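SeviL (Septifer virgatus, PDB 6LF2) binds the asialo-GM1 and GM1b glycans as an R-type lectin of beta-trefoil fold from a mussel, and probably promotes apoptosis. Local coordinates at residues F24-G28 with R60-F64; D31-F35 with Y109-L114; D41-S46 with T57-E61. All coordinates share one frame; numbering follows the deposited sequence.

Contact 1: F24-G28 with R60-F64; sequences FYNLG and RESKF. With NGA (2-acetamido-2-deoxy-beta-D-galactopyranose), chain D; GAL (beta-D-galactopyranose), chain C.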
loop_
_atom_site.group_PDB
_atom_site.type_symbol
_atom_site.label_atom_id
_atom_site.label_comp_id
_atom_site.label_asym_id
_atom_site.label_seq_id
_atom_site.Cartn_x
_atom_site.Cartn_y
_atom_site.Cartn_z
ATOM N N PHE B 24 -2.795 -8.147 -8.924
ATOM C CA PHE B 24 -1.786 -8.056 -9.977
ATOM C C PHE B 24 -2.334 -8.649 -11.270
ATOM O O PHE B 24 -3.259 -9.464 -11.259
ATOM C CB PHE B 24 -0.478 -8.765 -9.579
ATOM C CG PHE B 24 -0.576 -10.270 -9.536
ATOM C CD1 PHE B 24 -0.948 -10.921 -8.367
ATOM C CD2 PHE B 24 -0.306 -11.038 -10.670
ATOM C CE1 PHE B 24 -1.040 -12.316 -8.318
ATOM C CE2 PHE B 24 -0.413 -12.430 -10.633
ATOM C CZ PHE B 24 -0.778 -13.068 -9.453
ATOM N N TYR B 25 -1.740 -8.233 -12.391
ATOM C CA TYR B 25 -2.007 -8.863 -13.683
ATOM C C TYR B 25 -0.684 -8.974 -14.429
ATOM O O TYR B 25 -0.094 -7.951 -14.786
ATOM C CB TYR B 25 -3.028 -8.084 -14.514
ATOM C CG TYR B 25 -3.228 -8.701 -15.887
ATOM C CD1 TYR B 25 -3.667 -10.004 -16.011
ATOM C CD2 TYR B 25 -2.956 -7.981 -17.051
ATOM C CE1 TYR B 25 -3.849 -10.588 -17.263
ATOM C CE2 TYR B 25 -3.133 -8.562 -18.309
ATOM C CZ TYR B 25 -3.575 -9.866 -18.400
ATOM O OH TYR B 25 -3.760 -10.467 -19.638
ATOM N N ASN B 26 -0.240 -10.209 -14.664
ATOM C CA ASN B 26 0.967 -10.494 -15.440
ATOM C C ASN B 26 0.556 -10.954 -16.835
ATOM O O ASN B 26 0.032 -12.062 -16.998
ATOM C CB ASN B 26 1.822 -11.557 -14.755
ATOM C CG ASN B 26 3.220 -11.646 -15.345
ATOM O OD1 ASN B 26 3.422 -12.224 -16.421
ATOM N ND2 ASN B 26 4.200 -11.076 -14.641
ATOM N N LEU B 27 0.820 -10.109 -17.832
ATOM C CA LEU B 27 0.418 -10.410 -19.204
ATOM C C LEU B 27 1.068 -11.693 -19.714
ATOM O O LEU B 27 0.395 -12.542 -20.311
ATOM C CB LEU B 27 0.767 -9.228 -20.108
ATOM C CG LEU B 27 0.489 -9.415 -21.602
ATOM C CD1 LEU B 27 -0.998 -9.600 -21.834
ATOM C CD2 LEU B 27 0.991 -8.221 -22.353
ATOM N N GLY B 28 2.371 -11.864 -19.470
ATOM C CA GLY B 28 3.081 -12.998 -20.043
ATOM C C GLY B 28 2.571 -14.338 -19.550
ATOM O O GLY B 28 2.518 -15.308 -20.307
ATOM N N ARG B 60 -4.607 -2.424 -16.730
ATOM C CA ARG B 60 -3.212 -2.841 -16.843
ATOM C C ARG B 60 -3.004 -3.433 -18.229
ATOM O O ARG B 60 -3.883 -4.124 -18.745
ATOM C CB ARG B 60 -2.823 -3.881 -15.780
ATOM C CG ARG B 60 -2.155 -3.297 -14.549
ATOM C CD ARG B 60 -1.483 -4.377 -13.711
ATOM N NE ARG B 60 -0.478 -5.156 -14.441
ATOM C CZ ARG B 60 0.722 -4.702 -14.805
ATOM N NH1 ARG B 60 1.083 -3.457 -14.538
ATOM N NH2 ARG B 60 1.550 -5.501 -15.462
ATOM N N GLU B 61 -1.840 -3.161 -18.825
ATOM C CA GLU B 61 -1.456 -3.786 -20.092
ATOM C C GLU B 61 -2.515 -3.567 -21.172
ATOM O O GLU B 61 -2.835 -4.477 -21.937
ATOM C CB GLU B 61 -1.182 -5.280 -19.907
ATOM C CG GLU B 61 0.030 -5.606 -19.038
ATOM C CD GLU B 61 1.339 -5.589 -19.828
ATOM O OE1 GLU B 61 1.358 -5.017 -20.940
ATOM O OE2 GLU B 61 2.347 -6.149 -19.342
ATOM N N SER B 62 -3.062 -2.354 -21.228
ATOM C CA SER B 62 -4.070 -1.944 -22.203
ATOM C C SER B 62 -5.377 -2.712 -22.068
ATOM O O SER B 62 -6.214 -2.661 -22.987
ATOM C CB SER B 62 -3.545 -2.073 -23.638
ATOM O OG SER B 62 -2.454 -1.191 -23.860
ATOM N N LYS B 63 -5.583 -3.414 -20.953
ATOM C CA LYS B 63 -6.829 -4.113 -20.672
ATOM C C LYS B 63 -7.497 -3.511 -19.439
ATOM O O LYS B 63 -6.933 -2.658 -18.750
ATOM C CB LYS B 63 -6.597 -5.616 -20.463
ATOM C CG LYS B 63 -5.812 -6.320 -21.563
ATOM C CD LYS B 63 -5.740 -7.809 -21.272
ATOM C CE LYS B 63 -4.711 -8.528 -22.128
ATOM N NZ LYS B 63 -5.090 -8.584 -23.568
ATOM N N PHE B 64 -8.707 -3.988 -19.150
ATOM C CA PHE B 64 -9.537 -3.411 -18.102
ATOM C C PHE B 64 -10.077 -4.501 -17.193
ATOM O O PHE B 64 -10.516 -5.547 -17.665
ATOM C CB PHE B 64 -10.697 -2.622 -18.696
ATOM C CG PHE B 64 -10.267 -1.568 -19.671
ATOM C CD1 PHE B 64 -10.011 -0.273 -19.247
ATOM C CD2 PHE B 64 -10.127 -1.872 -21.021
ATOM C CE1 PHE B 64 -9.613 0.703 -20.152
ATOM C CE2 PHE B 64 -9.732 -0.906 -21.925
ATOM C CZ PHE B 64 -9.471 0.382 -21.492
HETATM C C1 NGA D . 4.972 -14.033 -8.551
HETATM C C2 NGA D . 5.589 -13.969 -9.948
HETATM C C3 NGA D . 5.910 -12.532 -10.341
HETATM C C4 NGA D . 4.703 -11.628 -10.096
HETATM C C5 NGA D . 4.117 -11.848 -8.701
HETATM C C6 NGA D . 2.845 -11.032 -8.479
HETATM C C7 NGA D . 6.812 -15.864 -10.873
HETATM C C8 NGA D . 8.166 -16.438 -11.178
HETATM N N2 NGA D . 6.765 -14.822 -10.037
HETATM O O3 NGA D . 6.203 -12.512 -11.724
HETATM O O4 NGA D . 3.709 -11.896 -11.070
HETATM O O5 NGA D . 3.813 -13.214 -8.542
HETATM O O6 NGA D . 3.127 -9.660 -8.398
HETATM O O7 NGA D . 5.808 -16.361 -11.381
HETATM C C1 GAL C . 7.189 -11.542 -12.109
HETATM C C2 GAL C . 7.816 -12.045 -13.426
HETATM C C3 GAL C . 8.796 -11.026 -14.005
HETATM C C4 GAL C . 8.069 -9.674 -14.196
HETATM C C5 GAL C . 7.481 -9.281 -12.830
HETATM C C6 GAL C . 6.640 -8.030 -12.821
HETATM O O2 GAL C . 8.510 -13.282 -13.246
HETATM O O3 GAL C . 9.320 -11.466 -15.260
HETATM O O4 GAL C . 7.021 -9.754 -15.201
HETATM O O5 GAL C . 6.612 -10.306 -12.325
HETATM O O6 GAL C . 7.436 -6.897 -12.982
HETATM O O HOH W 1 2.387 -7.781 -17.355
#

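Contact 2: D31-F35 with Y109-L114; sequences DLGIF and YNGGDL. With GAL (beta-D-galactopyranose), chain E.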
loop_
_atom_site.group_PDB
_atom_site.type_symbol
_atom_site.label_atom_id
_atom_site.label_comp_id
_atom_site.label_asym_id
_atom_site.label_seq_id
_atom_site.Cartn_x
_atom_site.Cartn_y
_atom_site.Cartn_z
ATOM N N ASP B 31 -1.913 -14.157 -16.035
ATOM C CA ASP B 31 -2.164 -14.433 -14.623
ATOM C C ASP B 31 -2.754 -13.202 -13.945
ATOM O O ASP B 31 -2.086 -12.169 -13.829
ATOM C CB ASP B 31 -0.876 -14.867 -13.923
ATOM C CG ASP B 31 -1.130 -15.468 -12.556
ATOM O OD1 ASP B 31 -2.313 -15.691 -12.234
ATOM O OD2 ASP B 31 -0.153 -15.727 -11.810
ATOM N N LEU B 32 -4.001 -13.313 -13.499
ATOM C CA LEU B 32 -4.667 -12.286 -12.708
ATOM C C LEU B 32 -4.914 -12.841 -11.314
ATOM O O LEU B 32 -5.442 -13.947 -11.181
ATOM C CB LEU B 32 -5.996 -11.882 -13.349
ATOM C CG LEU B 32 -6.844 -10.846 -12.612
ATOM C CD1 LEU B 32 -6.201 -9.472 -12.666
ATOM C CD2 LEU B 32 -8.252 -10.790 -13.220
ATOM N N GLY B 33 -4.526 -12.101 -10.281
ATOM C CA GLY B 33 -4.675 -12.630 -8.939
ATOM C C GLY B 33 -4.348 -11.614 -7.863
ATOM O O GLY B 33 -4.316 -10.411 -8.114
ATOM N N ILE B 34 -4.143 -12.124 -6.647
ATOM C CA ILE B 34 -3.707 -11.323 -5.504
ATOM C C ILE B 34 -2.488 -12.001 -4.878
ATOM O O ILE B 34 -2.439 -13.230 -4.748
ATOM C CB ILE B 34 -4.853 -11.128 -4.480
ATOM C CG1 ILE B 34 -4.388 -10.316 -3.268
ATOM C CG2 ILE B 34 -5.436 -12.469 -4.036
ATOM C CD1 ILE B 34 -5.516 -10.032 -2.265
ATOM N N PHE B 35 -1.480 -11.204 -4.528
ATOM C CA PHE B 35 -0.222 -11.724 -4.000
ATOM C C PHE B 35 0.153 -10.968 -2.729
ATOM O O PHE B 35 0.014 -9.744 -2.673
ATOM C CB PHE B 35 0.891 -11.593 -5.057
ATOM C CG PHE B 35 2.224 -12.097 -4.591
ATOM C CD1 PHE B 35 2.377 -13.412 -4.203
ATOM C CD2 PHE B 35 3.327 -11.247 -4.541
ATOM C CE1 PHE B 35 3.600 -13.884 -3.774
ATOM C CE2 PHE B 35 4.559 -11.714 -4.105
ATOM C CZ PHE B 35 4.698 -13.030 -3.731
ATOM N N TYR B 109 -11.532 -11.654 -2.770
ATOM C CA TYR B 109 -10.549 -12.656 -3.145
ATOM C C TYR B 109 -10.912 -13.996 -2.519
ATOM O O TYR B 109 -11.658 -14.077 -1.538
ATOM C CB TYR B 109 -9.111 -12.231 -2.768
ATOM C CG TYR B 109 -8.832 -12.155 -1.275
ATOM C CD1 TYR B 109 -8.402 -13.276 -0.571
ATOM C CD2 TYR B 109 -8.986 -10.964 -0.575
ATOM C CE1 TYR B 109 -8.153 -13.218 0.788
ATOM C CE2 TYR B 109 -8.739 -10.899 0.785
ATOM C CZ TYR B 109 -8.321 -12.029 1.459
ATOM O OH TYR B 109 -8.066 -11.977 2.814
ATOM N N ASN B 110 -10.399 -15.055 -3.137
ATOM C CA ASN B 110 -10.488 -16.410 -2.597
ATOM C C ASN B 110 -9.163 -17.094 -2.894
ATOM O O ASN B 110 -8.861 -17.375 -4.058
ATOM C CB ASN B 110 -11.649 -17.181 -3.219
ATOM C CG ASN B 110 -11.826 -18.548 -2.598
ATOM O OD1 ASN B 110 -12.629 -18.723 -1.683
ATOM N ND2 ASN B 110 -11.062 -19.522 -3.078
ATOM N N GLY B 111 -8.371 -17.359 -1.858
ATOM C CA GLY B 111 -7.022 -17.843 -2.109
ATOM C C GLY B 111 -6.249 -16.793 -2.883
ATOM O O GLY B 111 -6.234 -15.612 -2.521
ATOM N N GLY B 112 -5.617 -17.209 -3.976
ATOM C CA GLY B 112 -4.924 -16.283 -4.849
ATOM C C GLY B 112 -5.759 -15.668 -5.948
ATOM O O GLY B 112 -5.231 -14.886 -6.745
ATOM N N ASP B 113 -7.052 -15.980 -6.017
ATOM C CA ASP B 113 -7.915 -15.524 -7.100
ATOM C C ASP B 113 -8.688 -14.273 -6.703
ATOM O O ASP B 113 -9.113 -14.132 -5.553
ATOM C CB ASP B 113 -8.904 -16.626 -7.498
ATOM C CG ASP B 113 -8.221 -17.817 -8.142
ATOM O OD1 ASP B 113 -7.279 -17.604 -8.932
ATOM O OD2 ASP B 113 -8.624 -18.967 -7.861
ATOM N N LEU B 114 -8.874 -13.370 -7.665
ATOM C CA LEU B 114 -9.853 -12.302 -7.526
ATOM C C LEU B 114 -11.237 -12.830 -7.885
ATOM O O LEU B 114 -11.403 -13.563 -8.868
ATOM C CB LEU B 114 -9.509 -11.112 -8.420
ATOM C CG LEU B 114 -8.199 -10.375 -8.140
ATOM C CD1 LEU B 114 -8.071 -9.177 -9.075
ATOM C CD2 LEU B 114 -8.150 -9.935 -6.690
HETATM C C1 GAL E . 3.728 -18.259 -6.341
HETATM C C2 GAL E . 5.164 -17.717 -6.461
HETATM C C3 GAL E . 5.220 -16.248 -6.055
HETATM C C4 GAL E . 4.221 -15.444 -6.889
HETATM C C5 GAL E . 2.843 -16.105 -6.782
HETATM C C6 GAL E . 1.730 -15.475 -7.627
HETATM O O2 GAL E . 6.064 -18.422 -5.619
HETATM O O3 GAL E . 6.504 -15.696 -6.277
HETATM O O4 GAL E . 4.642 -15.396 -8.234
HETATM O O5 GAL E . 2.876 -17.480 -7.161
HETATM O O6 GAL E . 0.500 -16.137 -7.366
HETATM O O HOH W 2 -8.022 -13.994 -10.296
#

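Contact 3: D41-S46 with T57-E61; sequences DDQIWS and TIGRE. With NGA (2-acetamido-2-deoxy-beta-D-galactopyranose), chain D; GAL (beta-D-galactopyranose), chain C.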
loop_
_atom_site.group_PDB
_atom_site.type_symbol
_atom_site.label_atom_id
_atom_site.label_comp_id
_atom_site.label_asym_id
_atom_site.label_seq_id
_atom_site.Cartn_x
_atom_site.Cartn_y
_atom_site.Cartn_z
ATOM N N ASP B 41 6.239 -4.924 -10.197
ATOM C CA ASP B 41 5.708 -3.944 -11.140
ATOM C C ASP B 41 4.323 -4.305 -11.655
ATOM O O ASP B 41 3.545 -3.405 -12.003
ATOM C CB ASP B 41 6.651 -3.798 -12.336
ATOM C CG ASP B 41 7.761 -2.825 -12.076
ATOM O OD1 ASP B 41 7.804 -2.270 -10.956
ATOM O OD2 ASP B 41 8.578 -2.604 -12.995
ATOM N N ASP B 42 3.999 -5.595 -11.740
ATOM C CA ASP B 42 2.696 -5.959 -12.277
ATOM C C ASP B 42 1.574 -5.781 -11.255
ATOM O O ASP B 42 0.425 -6.131 -11.543
ATOM C CB ASP B 42 2.716 -7.383 -12.857
ATOM C CG ASP B 42 3.024 -8.466 -11.827
ATOM O OD1 ASP B 42 3.146 -8.169 -10.621
ATOM O OD2 ASP B 42 3.138 -9.638 -12.241
ATOM N N GLN B 43 1.879 -5.219 -10.090
ATOM C CA GLN B 43 0.863 -4.816 -9.129
ATOM C C GLN B 43 0.476 -3.351 -9.277
ATOM O O GLN B 43 -0.327 -2.853 -8.482
ATOM C CB GLN B 43 1.366 -5.090 -7.695
ATOM C CG GLN B 43 1.659 -6.573 -7.440
ATOM C CD GLN B 43 2.604 -6.784 -6.270
ATOM O OE1 GLN B 43 2.796 -5.889 -5.443
ATOM N NE2 GLN B 43 3.226 -7.949 -6.218
ATOM N N ILE B 44 1.024 -2.642 -10.264
ATOM C CA ILE B 44 0.715 -1.233 -10.482
ATOM C C ILE B 44 -0.371 -1.129 -11.542
ATOM O O ILE B 44 -0.208 -1.646 -12.658
ATOM C CB ILE B 44 1.961 -0.441 -10.899
ATOM C CG1 ILE B 44 3.046 -0.609 -9.826
ATOM C CG2 ILE B 44 1.609 1.029 -11.094
ATOM C CD1 ILE B 44 4.336 0.136 -10.118
ATOM N N TRP B 45 -1.460 -0.436 -11.201
ATOM C CA TRP B 45 -2.623 -0.300 -12.070
ATOM C C TRP B 45 -2.836 1.148 -12.473
ATOM O O TRP B 45 -2.486 2.076 -11.737
ATOM C CB TRP B 45 -3.909 -0.805 -11.386
ATOM C CG TRP B 45 -3.853 -2.240 -10.972
ATOM C CD1 TRP B 45 -3.230 -2.745 -9.865
ATOM C CD2 TRP B 45 -4.445 -3.370 -11.643
ATOM N NE1 TRP B 45 -3.387 -4.100 -9.811
ATOM C CE2 TRP B 45 -4.126 -4.517 -10.885
ATOM C CE3 TRP B 45 -5.203 -3.526 -12.811
ATOM C CZ2 TRP B 45 -4.540 -5.800 -11.246
ATOM C CZ3 TRP B 45 -5.613 -4.808 -13.172
ATOM C CH2 TRP B 45 -5.285 -5.926 -12.392
ATOM N N SER B 46 -3.453 1.334 -13.642
ATOM C CA SER B 46 -3.964 2.639 -14.043
ATOM C C SER B 46 -5.373 2.806 -13.486
ATOM O O SER B 46 -6.265 2.011 -13.800
ATOM C CB SER B 46 -3.981 2.792 -15.564
ATOM O OG SER B 46 -2.663 2.888 -16.081
ATOM N N THR B 57 -12.617 2.963 -14.136
ATOM C CA THR B 57 -12.067 1.714 -14.642
ATOM C C THR B 57 -10.667 1.497 -14.065
ATOM O O THR B 57 -10.008 2.430 -13.583
ATOM C CB THR B 57 -12.036 1.681 -16.179
ATOM O OG1 THR B 57 -11.344 2.828 -16.683
ATOM C CG2 THR B 57 -13.457 1.674 -16.746
ATOM N N ILE B 58 -10.240 0.236 -14.103
ATOM C CA ILE B 58 -9.004 -0.244 -13.478
ATOM C C ILE B 58 -8.226 -1.018 -14.542
ATOM O O ILE B 58 -8.636 -2.117 -14.939
ATOM C CB ILE B 58 -9.302 -1.125 -12.255
ATOM C CG1 ILE B 58 -10.071 -0.314 -11.209
ATOM C CG2 ILE B 58 -8.008 -1.691 -11.664
ATOM C CD1 ILE B 58 -10.630 -1.147 -10.055
ATOM N N GLY B 59 -7.109 -0.457 -15.004
ATOM C CA GLY B 59 -6.435 -0.951 -16.192
ATOM C C GLY B 59 -5.015 -1.424 -15.951
ATOM O O GLY B 59 -4.305 -0.899 -15.093
ATOM N N ARG B 60 -4.607 -2.424 -16.730
ATOM C CA ARG B 60 -3.212 -2.841 -16.843
ATOM C C ARG B 60 -3.004 -3.433 -18.229
ATOM O O ARG B 60 -3.883 -4.124 -18.745
ATOM C CB ARG B 60 -2.823 -3.881 -15.780
ATOM C CG ARG B 60 -2.155 -3.297 -14.549
ATOM C CD ARG B 60 -1.483 -4.377 -13.711
ATOM N NE ARG B 60 -0.478 -5.156 -14.441
ATOM C CZ ARG B 60 0.722 -4.702 -14.805
ATOM N NH1 ARG B 60 1.083 -3.457 -14.538
ATOM N NH2 ARG B 60 1.550 -5.501 -15.462
ATOM N N GLU B 61 -1.840 -3.161 -18.825
ATOM C CA GLU B 61 -1.456 -3.786 -20.092
ATOM C C GLU B 61 -2.515 -3.567 -21.172
ATOM O O GLU B 61 -2.835 -4.477 -21.937
ATOM C CB GLU B 61 -1.182 -5.280 -19.907
ATOM C CG GLU B 61 0.030 -5.606 -19.038
ATOM C CD GLU B 61 1.339 -5.589 -19.828
ATOM O OE1 GLU B 61 1.358 -5.017 -20.940
ATOM O OE2 GLU B 61 2.347 -6.149 -19.342
HETATM C C1 NGA D . 4.972 -14.033 -8.551
HETATM C C2 NGA D . 5.589 -13.969 -9.948
HETATM C C3 NGA D . 5.910 -12.532 -10.341
HETATM C C4 NGA D . 4.703 -11.628 -10.096
HETATM C C5 NGA D . 4.117 -11.848 -8.701
HETATM C C6 NGA D . 2.845 -11.032 -8.479
HETATM C C7 NGA D . 6.812 -15.864 -10.873
HETATM C C8 NGA D . 8.166 -16.438 -11.178
HETATM N N2 NGA D . 6.765 -14.822 -10.037
HETATM O O3 NGA D . 6.203 -12.512 -11.724
HETATM O O4 NGA D . 3.709 -11.896 -11.070
HETATM O O5 NGA D . 3.813 -13.214 -8.542
HETATM O O6 NGA D . 3.127 -9.660 -8.398
HETATM O O7 NGA D . 5.808 -16.361 -11.381
HETATM C C1 GAL C . 7.189 -11.542 -12.109
HETATM C C2 GAL C . 7.816 -12.045 -13.426
HETATM C C3 GAL C . 8.796 -11.026 -14.005
HETATM C C4 GAL C . 8.069 -9.674 -14.196
HETATM C C5 GAL C . 7.481 -9.281 -12.830
HETATM C C6 GAL C . 6.640 -8.030 -12.821
HETATM O O2 GAL C . 8.510 -13.282 -13.246
HETATM O O3 GAL C . 9.320 -11.466 -15.260
HETATM O O4 GAL C . 7.021 -9.754 -15.201
HETATM O O5 GAL C . 6.612 -10.306 -12.325
HETATM O O6 GAL C . 7.436 -6.897 -12.982
#

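Contact 1: F24-G28 with R60-F64
Tyr-25 and Arg-60 join two hairpins of the beta-trefoil here: the end of strand 22-26, beside the glycan pocket, lies against the type I' turn from Arg-60 to Lys-63. Polar contacts centre on the backbone O of Tyr-25. Arg-60 grips this one atom side-on with two nitrogens, NE at 2.8 Å from Tyr-25 O and NH2 at 3.0 Å from it. Both bonds are bent (146° and 136°), as sharing one acceptor requires. NE comes in on a lone pair in the carbonyl plane, whereas NH2 lies almost in line with the C=O bond; the oxygen sits near the guanidinium plane for both. One water accepts from Leu-27 N, donates to Glu-61 OE2 and takes a weak bond from Arg-60 NH2, bridging the two segments.

Side-chain packing flanks this grip. With CG trans to its backbone N (chi1 176°), the Tyr-25 ring reaches toward the turn, meeting Glu-61 CB at its edge, while the Lys-63 chain crosses it at about a right angle. Leu-27 CB and CD2 lie against the Glu-61 carboxylate, CD2 3.5 Å from OE1. The Lys-63 ammonium forms a salt bridge with Asp-76.

On the sugar side, C6 of the N-acetylgalactosamine sits over the centre of the Phe-24 ring, 3.7 Å from Phe-24 CG, and Asn-26 ND2 donates to O4 of the chain C galactose at 3.2 Å.

Contact 2: D31-F35 with Y109-L114
Beside the glycan pocket of the beta-trefoil, strand 31-35 meets the tip of the hairpin made by strands 106-110 and 113-117, with Ile-34 and Gly-33 touching Gly-112 and Leu-114. The hairpin closes through a type II' turn from Asn-110 to Asp-113, in which Gly-111 takes a positive phi (62°). The turn presents the carbonyl of Gly-112 to the strand: Ile-34 N donates to Gly-112 O at 3.0 Å, approaching from above the carbonyl plane and not along a lone pair. Gly-33 brings only its CA to the same oxygen, 3.2 Å away, a closeness that its lack of a side chain allows. A second link runs through water, which donates to Leu-32 O and accepts from Leu-114 N at 2.8 Å.

Around these polar links the side chains form an apolar cluster. Ile-34 does most of the touching, and its branches divide the work. CG2, between the backbone N and the carbonyl carbon, lies over the turn, 3.6 Å from Gly-111 O, and also meets Tyr-109 CB. The other branch, with CG1 trans to the backbone N (chi1 179°), carries CD1 to the Tyr-109 ring, 4.0 Å from CD2. Leu-114 spans the neighbouring positions: its CD2 meets Ile-34 CB, and its CD1 meets Leu-32 CD1 at 4.1 Å, the two leucines crossing at about a right angle. Val-72 touches both of these leucines.

Phe-35 leaves the strand away from the hairpin, and its ring meets the sugar, CE1 3.5 Å from C4 of the chain E galactose. One strand thus serves the glycan and packs on a hairpin more than 70 residues on in the chain, joining two of the beta hairpins that build the beta-trefoil of R-type lectins.

Contact 3: D41-S46 with T57-E61
Asp-42, whose backbone rests on the guanidinium of Arg-60, binds the N-acetylgalactosamine with both carboxylate oxygens: OD1 accepts from O6 at 2.7 Å and OD2 from O4 at 2.6 Å. Gln-43 NE2 donates to the same O6 in a fairly straight bond (163°). Arg-29 also bonds this sugar, and Asn-26 the chain C galactose.

Arg-60 forms the second shell. A bend at chi3 (58°) lays its guanidinium flat against the Asp-42 backbone, with Asp-42 CA 3.4 Å from the guanidinium plane. NH1 donates to Ile-44 O at 2.9 Å, the oxygen at the guanidinium edge and the nitrogen in the carbonyl plane. Because Tyr-25 O holds NE and NH2, the head is fixed from two edges.

Behind it, the arginine chain runs over one face of the Trp-45 indole. Arg-60 CD sits 3.8 Å from the centroid of the six-membered ring, 13° off its normal, a CH-pi contact, and the guanidinium stands nearly perpendicular to the ring. Ile-58 CG2 approaches Trp-45 CE3 at 3.5 Å.

Further out, Ser-46 and Gly-59 form an antiparallel hydrogen-bonded pair, Ser-46 N reaching Gly-59 O at 2.8 Å. This pair belongs to the hairpin of strands 45-50 and 56-60, set in the antiparallel sheet between strands 6-16 and 63-67, while Trp-45 NE1 bonds Ala-23 O of strand 22-26.

How the contacts relate
Contact 3 is the buried one, contact 2 is partly buried and contact 1 lies at the surface. Contacts 1 and 3 share Arg-60 and Glu-61 and have centres about 6 Å apart; the centre of contact 2 lies about 14 Å from each, linked to contact 1 by pairing of strands 22-26 and 31-35. Their chemistry differs: a two-nitrogen arginine grip on one carbonyl in contact 1; an aliphatic cluster with one direct backbone bond and a water bridge in contact 2; strand pairing, indole packing and a further arginine-to-carbonyl bond in contact 3. All three border the glycan pocket, Asn-26 of contact 1 bonding Asp-42 of contact 3, while Phe-35 of contact 2 packs on Gln-43.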